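Local coordinates for protein ATP-dependent 6-phosphofructokinase isozyme 2 (Escherichia coli, PDB 3UMO) that catalyses the ATP-dependent phosphorylation of D-fructose 6-phosphate to fructose 1,6-bisphosphate, the first committing step of glycolysis, and works as a homodimer that binds potassium and magnesium, at residues T6-A10 / I136-P141; F118-E122 / K148-L152; A55-A61 / P79-A85. All blocks are in the same frame, centred on the assembly; numbering follows the deposited sequence.

Contact 1. Residues T6-A10 / I136-P141; sequences TLTLA and ISGSLP
L7 and I136 pair as neighbours in a parallel sheet, their CA atoms 4.8 Å apart, and the bond from S137 N to L7 O (3.2 Å) is the last direct backbone link before the two strands run out into loops. Beyond it a water takes over. It accepts from A10 N at 2.9 Å and lies 2.8 Å from S139 O, with a weaker approach to S137 O, so it spans the gap where the chains have parted. The side chains close the contact further on. L9 sets its CB against P141 CD (3.5 Å) and turns CG away from its own carbonyl carbon (chi1 -64°), with CD1 ending beside L140 CD1, the two leucines pointing the same way. P141 also brings CG up to L9 O, while A10 CB meets both P141 CB and S139 OG (3.4 Å). These are the C-terminal ends of two central strands of the ribokinase-type fold, where the substrate pocket opens: S139 binds substrate, and S137 lies close to D256, the probable catalytic residue. Beyond the last bridge the loops are thus held by apolar contacts and a bridging water, which probably helps fix their spacing beside the pocket.

Contact 2. Residues F118-E122 / K148-L152; sequences FRQLE and KLTQL
F118 and E122 of helix 115-125 face K148 and L152 of helix 146-158, two neighbouring helices that cover the central parallel sheet of this ribokinase-type alpha/beta fold. The segments run nearly parallel, at 17°, with axes 11.1 Å apart, a wide spacing that long side chains bridge. F118 has CG anti to the backbone N (chi1 -175°), which carries the ring across toward the other helix. There its outer edge meets the backbone: F118 CZ lies 3.3 Å from K148 O, near the plane of the ring. The same CZ touches L152 CD1 at 3.7 Å, approached obliquely, and K148 CB packs against the neighbouring CE1. K148 is folded rather than extended: turns near -60° at chi2 and chi3 curl the chain back past the ring and leave NZ 3.5 Å from F118 CE1. In that position the ammonium donates to OE1 of Q151, one turn along its own helix. E122 runs across the end of K148, while its CB and CG lie alongside L152, E122 CG 3.9 Å from L152 CD1, which makes this side chain apolar near its root and ionic at its end. With an alanine in place of F118, a gap would probably open between K148 and L152, and the folded lysine chain would be free to turn away from E122. On the sheet side of helix 115-125, L121 packs on I58, P60 and V83, while F118 also touches V144 in a loop. Of the E122 carboxylate, OE1 makes a long salt bridge to K148 NZ (3.5 Å), while OE2 merely lies 3.7 Å from L152 CA.

Contact 3. Residues A55-A61 / P79-A85; sequences ATAIFPA and PVATVEA
A57 N and P79 O start a run of six backbone hydrogen bonds that zip strand 55-61 to strand 80-84 in parallel, the segments only 9° apart in direction. Donors come in turn from each chain: A57, F59 and A61 on one, A81, V83 and A85 on the other. The bonds at both ends are short, 2.9 Å for A57 N to P79 O and for A85 N to A61 O, whereas F59 N to A81 O stretches to 3.3 Å in the middle. Weaker CA-H...O contacts fill in between, such as I58 CA to A81 O.

Among the side chains, the main aromatic contact is made by F59. Its CG is tucked between the backbone N and the carbonyl carbon (chi1 60°), which swings the ring over toward the partner strand. T82 CG2 then lies over one face, 3.8 Å from the centroid, in a CH-pi contact offset toward the rim, and V80 CG1 meets the ring edge at CE2. On this side L69 and L73 of helix 63-75 also pack against F59. On the opposite face of the sheet, with I58, P60, A81 and V83, I58 CG1 reaches A81 CB at 4.2 Å, P60 CB meets A85 CB, and helix 115-125 packs against A81 and V83. At the start, T56 OG1 rests against the ring of P79.

This is the pairing of a beta-alpha-beta unit through helix 63-75, with strand 80-84 outermost in the sheet of this chain. Main-chain bonds fix the register, and the F59 ring joins that edge strand to the connecting helix.

How the contacts relate
From the N terminus, strand 4-7 enters first and waits for strand 133-137, so contact 1 closes the longest loop. Contact 3 is nested inside it, closing the short beta-alpha-beta loop through helix 63-75. Contact 2 opens after contact 3 has closed and crosses contact 1, since 118-122 precedes 136-141 and 148-152 follows it. Contacts 1 and 3 share a sheet: strands 4-7 and 55-61 are neighbours, with T6 probably hydrogen-bonded to T56 and I58. Contact 2 pairs two of the helices that cover that sheet, where L121 meets L9, and L152 meets L7. Together they tie four strands to two covering helices.

Contact 1. Residues T6-A10 / I136-P141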
# COMPACT_ATOMS: atom_id res chain seq x y z
N THR A 6 -5.05 32.98 -19.09
CA THR A 6 -4.89 32.31 -17.80
C THR A 6 -3.55 32.68 -17.17
O THR A 6 -2.60 33.07 -17.87
CB THR A 6 -5.01 30.77 -17.89
OG1 THR A 6 -3.82 30.22 -18.47
CG2 THR A 6 -6.25 30.35 -18.69
N LEU A 7 -3.49 32.56 -15.85
CA LEU A 7 -2.27 32.88 -15.13
C LEU A 7 -1.89 31.74 -14.20
O LEU A 7 -2.70 31.31 -13.37
CB LEU A 7 -2.46 34.17 -14.32
CG LEU A 7 -1.25 34.55 -13.46
CD1 LEU A 7 -0.05 34.84 -14.34
CD2 LEU A 7 -1.58 35.76 -12.58
N THR A 8 -0.67 31.23 -14.36
CA THR A 8 -0.18 30.11 -13.56
C THR A 8 1.12 30.53 -12.90
O THR A 8 2.17 30.51 -13.53
CB THR A 8 0.09 28.87 -14.42
OG1 THR A 8 -1.08 28.56 -15.18
CG2 THR A 8 0.44 27.66 -13.55
N LEU A 9 1.05 30.92 -11.63
CA LEU A 9 2.25 31.38 -10.94
C LEU A 9 3.17 30.22 -10.59
O LEU A 9 4.37 30.40 -10.42
CB LEU A 9 1.88 32.17 -9.68
CG LEU A 9 1.12 33.48 -9.93
CD1 LEU A 9 0.69 34.09 -8.61
CD2 LEU A 9 1.97 34.46 -10.74
N ALA A 10 2.60 29.01 -10.52
CA ALA A 10 3.38 27.81 -10.24
C ALA A 10 3.17 26.75 -11.30
O ALA A 10 2.49 25.75 -11.06
CB ALA A 10 3.05 27.25 -8.86
N ILE A 136 -7.04 32.98 -12.94
CA ILE A 136 -5.90 32.76 -12.06
C ILE A 136 -6.12 31.42 -11.36
O ILE A 136 -7.00 31.28 -10.51
CB ILE A 136 -5.77 33.88 -11.02
CG1 ILE A 136 -5.75 35.24 -11.71
CG2 ILE A 136 -4.51 33.70 -10.19
CD1 ILE A 136 -6.91 36.13 -11.33
N SER A 137 -5.32 30.42 -11.74
CA SER A 137 -5.54 29.06 -11.25
C SER A 137 -4.25 28.36 -10.84
O SER A 137 -3.25 28.38 -11.57
CB SER A 137 -6.27 28.22 -12.31
OG SER A 137 -6.33 26.86 -11.90
N GLY A 138 -4.26 27.73 -9.67
CA GLY A 138 -3.13 26.93 -9.23
C GLY A 138 -2.59 27.42 -7.91
O GLY A 138 -3.09 28.40 -7.33
N SER A 139 -1.55 26.74 -7.43
CA SER A 139 -0.93 27.07 -6.15
C SER A 139 -0.10 28.35 -6.22
O SER A 139 0.20 28.87 -7.30
CB SER A 139 -0.05 25.91 -5.69
OG SER A 139 1.00 25.66 -6.62
N LEU A 140 0.28 28.84 -5.04
CA LEU A 140 1.15 30.01 -4.92
C LEU A 140 2.58 29.54 -4.69
O LEU A 140 2.86 28.84 -3.71
CB LEU A 140 0.70 30.91 -3.76
CG LEU A 140 1.43 32.25 -3.67
CD1 LEU A 140 0.97 33.17 -4.79
CD2 LEU A 140 1.23 32.91 -2.31
N PRO A 141 3.51 29.93 -5.59
CA PRO A 141 4.90 29.48 -5.49
C PRO A 141 5.64 30.23 -4.39
O PRO A 141 5.18 31.30 -3.97
CB PRO A 141 5.47 29.85 -6.86
CG PRO A 141 4.68 31.06 -7.27
CD PRO A 141 3.29 30.79 -6.76
O HOH W 1 -0.21 28.43 -10.00

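Contact 2. Residues F118-E122 / K148-L152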
# COMPACT_ATOMS: atom_id res chain seq x y z
N PHE A 118 7.76 38.65 -10.51
CA PHE A 118 6.33 38.79 -10.27
C PHE A 118 5.79 40.09 -10.89
O PHE A 118 4.70 40.10 -11.46
CB PHE A 118 6.00 38.73 -8.78
CG PHE A 118 4.53 38.76 -8.48
CD1 PHE A 118 3.88 39.95 -8.23
CD2 PHE A 118 3.80 37.58 -8.47
CE1 PHE A 118 2.52 39.98 -7.96
CE2 PHE A 118 2.43 37.60 -8.20
CZ PHE A 118 1.80 38.80 -7.95
N ARG A 119 6.55 41.17 -10.76
CA ARG A 119 6.18 42.44 -11.38
C ARG A 119 6.13 42.31 -12.91
O ARG A 119 5.32 42.96 -13.57
CB ARG A 119 7.12 43.57 -10.96
CG ARG A 119 6.81 44.14 -9.58
CD ARG A 119 7.73 45.32 -9.25
NE ARG A 119 9.10 44.88 -9.02
CZ ARG A 119 9.64 44.70 -7.82
NH1 ARG A 119 8.93 44.95 -6.73
NH2 ARG A 119 10.90 44.29 -7.72
N GLN A 120 7.01 41.48 -13.47
CA GLN A 120 6.99 41.22 -14.90
C GLN A 120 5.72 40.50 -15.31
O GLN A 120 5.15 40.76 -16.38
CB GLN A 120 8.20 40.39 -15.32
CG GLN A 120 9.50 41.17 -15.35
CD GLN A 120 10.66 40.32 -15.81
OE1 GLN A 120 10.64 39.78 -16.93
NE2 GLN A 120 11.66 40.17 -14.96
N LEU A 121 5.27 39.58 -14.46
CA LEU A 121 4.04 38.84 -14.71
C LEU A 121 2.85 39.79 -14.60
O LEU A 121 1.92 39.74 -15.40
CB LEU A 121 3.91 37.68 -13.73
CG LEU A 121 4.81 36.48 -14.03
CD1 LEU A 121 4.99 35.60 -12.80
CD2 LEU A 121 4.24 35.66 -15.18
N GLU A 122 2.90 40.66 -13.59
CA GLU A 122 1.88 41.68 -13.39
C GLU A 122 1.78 42.59 -14.62
O GLU A 122 0.69 42.95 -15.05
CB GLU A 122 2.23 42.50 -12.15
CG GLU A 122 1.06 43.12 -11.42
CD GLU A 122 1.41 43.49 -9.99
OE1 GLU A 122 2.54 43.19 -9.56
OE2 GLU A 122 0.55 44.08 -9.30
N LYS A 148 0.82 40.48 -2.52
CA LYS A 148 1.15 40.73 -3.93
C LYS A 148 0.12 40.10 -4.86
O LYS A 148 -0.16 40.61 -5.95
CB LYS A 148 2.56 40.23 -4.27
CG LYS A 148 3.67 40.90 -3.49
CD LYS A 148 3.75 42.40 -3.74
CE LYS A 148 4.21 42.72 -5.16
NZ LYS A 148 3.09 42.92 -6.12
N LEU A 149 -0.43 38.96 -4.45
CA LEU A 149 -1.49 38.32 -5.21
C LEU A 149 -2.75 39.17 -5.15
O LEU A 149 -3.45 39.35 -6.15
CB LEU A 149 -1.78 36.92 -4.67
CG LEU A 149 -2.90 36.16 -5.37
CD1 LEU A 149 -2.58 35.95 -6.85
CD2 LEU A 149 -3.14 34.82 -4.68
N THR A 150 -3.03 39.71 -3.97
CA THR A 150 -4.16 40.62 -3.79
C THR A 150 -3.97 41.86 -4.68
O THR A 150 -4.90 42.29 -5.36
CB THR A 150 -4.30 41.05 -2.32
OG1 THR A 150 -4.65 39.90 -1.52
CG2 THR A 150 -5.37 42.10 -2.16
N GLN A 151 -2.76 42.41 -4.67
CA GLN A 151 -2.45 43.59 -5.47
C GLN A 151 -2.62 43.35 -6.96
O GLN A 151 -3.08 44.22 -7.68
CB GLN A 151 -1.02 44.07 -5.18
CG GLN A 151 -0.86 44.75 -3.83
CD GLN A 151 0.59 44.88 -3.41
OE1 GLN A 151 1.50 44.82 -4.24
NE2 GLN A 151 0.82 45.05 -2.11
N LEU A 152 -2.25 42.15 -7.41
CA LEU A 152 -2.33 41.85 -8.84
C LEU A 152 -3.79 41.82 -9.28
O LEU A 152 -4.16 42.41 -10.30
CB LEU A 152 -1.65 40.51 -9.16
CG LEU A 152 -1.61 40.10 -10.63
CD1 LEU A 152 -0.28 39.44 -10.97
CD2 LEU A 152 -2.76 39.15 -10.96

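Contact 3. Residues A55-A61 / P79-A85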
# COMPACT_ATOMS: atom_id res chain seq x y z
N ALA A 55 -7.26 30.25 -25.38
CA ALA A 55 -6.86 31.00 -24.20
C ALA A 55 -5.35 31.10 -24.16
O ALA A 55 -4.64 30.13 -24.42
CB ALA A 55 -7.38 30.34 -22.93
N THR A 56 -4.85 32.29 -23.82
CA THR A 56 -3.41 32.51 -23.73
C THR A 56 -2.92 32.26 -22.31
O THR A 56 -3.39 32.89 -21.37
CB THR A 56 -3.03 33.94 -24.16
OG1 THR A 56 -3.42 34.13 -25.53
CG2 THR A 56 -1.53 34.15 -24.04
N ALA A 57 -1.97 31.34 -22.17
CA ALA A 57 -1.42 31.00 -20.86
C ALA A 57 -0.24 31.89 -20.49
O ALA A 57 0.79 31.88 -21.17
CB ALA A 57 -1.01 29.54 -20.82
N ILE A 58 -0.38 32.65 -19.40
CA ILE A 58 0.70 33.48 -18.90
C ILE A 58 1.35 32.75 -17.74
O ILE A 58 0.65 32.28 -16.84
CB ILE A 58 0.17 34.85 -18.39
CG1 ILE A 58 -0.65 35.55 -19.48
CG2 ILE A 58 1.32 35.73 -17.92
CD1 ILE A 58 -1.39 36.78 -18.99
N PHE A 59 2.68 32.63 -17.76
CA PHE A 59 3.40 31.92 -16.70
C PHE A 59 4.91 32.17 -16.75
O PHE A 59 5.45 32.51 -17.80
CB PHE A 59 3.12 30.40 -16.76
CG PHE A 59 3.52 29.75 -18.06
CD1 PHE A 59 4.78 29.19 -18.22
CD2 PHE A 59 2.62 29.68 -19.12
CE1 PHE A 59 5.15 28.59 -19.42
CE2 PHE A 59 2.98 29.08 -20.33
CZ PHE A 59 4.25 28.53 -20.47
N PRO A 60 5.58 32.02 -15.60
CA PRO A 60 7.04 32.08 -15.57
C PRO A 60 7.62 30.76 -16.05
O PRO A 60 7.10 29.69 -15.71
CB PRO A 60 7.36 32.28 -14.09
CG PRO A 60 6.22 31.60 -13.37
CD PRO A 60 5.01 31.83 -14.25
N ALA A 61 8.70 30.83 -16.82
CA ALA A 61 9.39 29.63 -17.28
C ALA A 61 10.89 29.82 -17.08
O ALA A 61 11.43 30.89 -17.35
CB ALA A 61 9.07 29.36 -18.73
N PRO A 79 -1.60 29.27 -27.19
CA PRO A 79 -0.79 30.50 -27.16
C PRO A 79 -0.29 30.78 -25.76
O PRO A 79 -1.00 30.53 -24.78
CB PRO A 79 -1.78 31.58 -27.61
CG PRO A 79 -3.13 31.02 -27.33
CD PRO A 79 -3.01 29.54 -27.53
N VAL A 80 0.93 31.29 -25.65
CA VAL A 80 1.49 31.62 -24.34
C VAL A 80 2.08 33.02 -24.29
O VAL A 80 2.31 33.66 -25.32
CB VAL A 80 2.59 30.63 -23.90
CG1 VAL A 80 2.09 29.19 -24.01
CG2 VAL A 80 3.85 30.84 -24.72
N ALA A 81 2.33 33.48 -23.07
CA ALA A 81 3.05 34.72 -22.85
C ALA A 81 3.85 34.46 -21.60
O ALA A 81 3.30 34.28 -20.51
CB ALA A 81 2.08 35.87 -22.63
N THR A 82 5.17 34.40 -21.75
CA THR A 82 6.00 33.94 -20.64
C THR A 82 6.92 35.03 -20.09
O THR A 82 7.19 36.03 -20.76
CB THR A 82 6.83 32.70 -21.03
OG1 THR A 82 7.70 33.04 -22.13
CG2 THR A 82 5.93 31.54 -21.45
N VAL A 83 7.36 34.81 -18.86
CA VAL A 83 8.40 35.63 -18.25
C VAL A 83 9.53 34.67 -17.91
O VAL A 83 9.29 33.61 -17.34
CB VAL A 83 7.89 36.29 -16.96
CG1 VAL A 83 9.05 36.86 -16.16
CG2 VAL A 83 6.87 37.37 -17.30
N GLU A 84 10.75 35.02 -18.28
CA GLU A 84 11.88 34.15 -17.98
C GLU A 84 12.24 34.29 -16.51
O GLU A 84 12.44 35.41 -16.02
CB GLU A 84 13.07 34.48 -18.87
CG GLU A 84 14.10 33.37 -18.95
CD GLU A 84 14.95 33.45 -20.20
OE1 GLU A 84 14.99 34.54 -20.82
OE2 GLU A 84 15.56 32.43 -20.57
N ALA A 85 12.29 33.17 -15.80
CA ALA A 85 12.60 33.20 -14.37
C ALA A 85 13.96 32.57 -14.09
O ALA A 85 14.41 31.70 -14.83
CB ALA A 85 11.51 32.50 -13.57